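Long-range contact in NAD-dependent epimerase/dehydratase (Bacteroides thetaiotaomicron, PDB 3DHN), which probably works as an NAD(P)-dependent oxidoreductase with a Rossmann fold, although its substrate and reaction are not established: residues Ile72-Pro77 against Leu108-Ala113. Sequence-based numbering, arbitrary orientation.
Sequences ISAFNP and LMVGGA
The flat peptide groups of S73 and its partners L108 and V110 meet within the sheet, with I72 and L108 on one face and S73 and M109 on the other. S73 N donates to L108 O (2.9 Å). S73 O accepts from V110 N (3.0 Å), the straighter bond of the two at 170° about the hydrogen; one residue thus uses both its backbone polar atoms on the neighbouring parallel strand. I72 CA adds a CH...O contact to L108 O, 3.1 Å away. On the first face the side chains of I72 and L108 lie across each other at an angle, CG1 of I72 4.0 Å from CD1 of L108. Farther along, V110 CG2, turned beside its own backbone N and opposite the carbonyl carbon, sits 3.5 Å from S73 O and 3.8 Å from A74 CB. Beyond this point the two segments part, and a water bridges them by donating to F75 O (3.0 Å) and V110 O (3.2 Å). S73 OG, swung to the far side of the CA-CB bond from its own N (chi1 175°), accepts a weak bond from F75 N. Both strands end at the C-terminal side of the Rossmann sheet, where the dinucleotide usually lies, so the loops that follow probably border the cofactor site. Strand 70-73 is flanked on its other side by strand 6-10, and 106-110 by 156-161. Helix 194-206 covers I72, L108 and V110; helix 87-101 packs on S73 and selenomethionine M109, which also reaches helix 135-149.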
# COMPACT_ATOMS: atom_id res chain seq x y z
N ILE A 72 -1.76 -4.06 -7.08
CA ILE A 72 -1.31 -3.26 -5.95
C ILE A 72 -2.40 -2.23 -5.72
O ILE A 72 -2.85 -1.57 -6.67
CB ILE A 72 -0.00 -2.49 -6.26
CG1 ILE A 72 1.13 -3.46 -6.58
CG2 ILE A 72 0.36 -1.59 -5.07
CD1 ILE A 72 2.40 -2.76 -7.09
N SER A 73 -2.84 -2.08 -4.47
CA SER A 73 -3.87 -1.10 -4.16
C SER A 73 -3.37 -0.03 -3.21
O SER A 73 -2.87 -0.34 -2.12
CB SER A 73 -5.10 -1.78 -3.56
OG SER A 73 -6.05 -0.80 -3.15
N ALA A 74 -3.50 1.23 -3.62
CA ALA A 74 -3.10 2.38 -2.82
C ALA A 74 -4.34 3.21 -2.44
O ALA A 74 -4.24 4.42 -2.19
CB ALA A 74 -2.10 3.24 -3.59
N PHE A 75 -5.49 2.56 -2.40
CA PHE A 75 -6.75 3.22 -2.06
C PHE A 75 -6.77 3.89 -0.69
O PHE A 75 -6.35 3.32 0.32
CB PHE A 75 -7.91 2.21 -2.12
CG PHE A 75 -9.21 2.76 -1.58
CD1 PHE A 75 -10.00 3.60 -2.35
CD2 PHE A 75 -9.60 2.47 -0.28
CE1 PHE A 75 -11.17 4.16 -1.83
CE2 PHE A 75 -10.78 3.02 0.25
CZ PHE A 75 -11.56 3.87 -0.53
N ASN A 76 -7.30 5.11 -0.67
CA ASN A 76 -7.45 5.91 0.54
C ASN A 76 -8.54 6.95 0.24
O ASN A 76 -8.63 7.45 -0.88
CB ASN A 76 -6.13 6.62 0.88
CG ASN A 76 -6.27 7.56 2.07
OD1 ASN A 76 -6.65 7.15 3.16
ND2 ASN A 76 -5.96 8.83 1.85
N PRO A 77 -9.39 7.26 1.23
CA PRO A 77 -9.43 6.73 2.59
C PRO A 77 -10.70 5.92 2.85
O PRO A 77 -11.80 6.46 2.75
CB PRO A 77 -9.36 7.99 3.44
CG PRO A 77 -10.03 9.08 2.54
CD PRO A 77 -10.21 8.49 1.15
N LEU A 108 -0.83 -6.79 -3.36
CA LEU A 108 -0.03 -5.98 -2.43
C LEU A 108 -0.84 -4.74 -2.05
O LEU A 108 -1.41 -4.06 -2.92
CB LEU A 108 1.29 -5.56 -3.08
CG LEU A 108 2.22 -6.70 -3.52
CD1 LEU A 108 1.99 -7.01 -5.00
CD2 LEU A 108 3.67 -6.30 -3.30
N MSE A 109 -0.89 -4.43 -0.76
CA MSE A 109 -1.67 -3.30 -0.29
C MSE A 109 -0.88 -2.28 0.52
O MSE A 109 -0.03 -2.63 1.34
CB MSE A 109 -2.83 -3.83 0.57
CG MSE A 109 -3.85 -2.79 1.02
SE MSE A 109 -5.26 -3.57 2.14
CE MSE A 109 -6.12 -1.94 2.75
N VAL A 110 -1.14 -1.00 0.28
CA VAL A 110 -0.48 0.05 1.05
C VAL A 110 -1.17 0.03 2.42
O VAL A 110 -2.37 0.24 2.51
CB VAL A 110 -0.68 1.43 0.40
CG1 VAL A 110 -0.10 2.53 1.30
CG2 VAL A 110 -0.03 1.45 -0.98
N GLY A 111 -0.41 -0.25 3.47
CA GLY A 111 -0.98 -0.29 4.80
C GLY A 111 -0.77 1.00 5.58
O GLY A 111 -0.55 2.05 4.99
N GLY A 112 -0.85 0.90 6.90
CA GLY A 112 -0.67 2.06 7.77
C GLY A 112 0.28 1.71 8.90
O GLY A 112 0.74 0.58 8.99
N ALA A 113 0.55 2.67 9.78
CA ALA A 113 1.46 2.43 10.90
C ALA A 113 0.71 2.08 12.18
O ALA A 113 1.31 1.62 13.16
CB ALA A 113 2.33 3.66 11.13
O HOH W 1 -5.00 0.69 0.77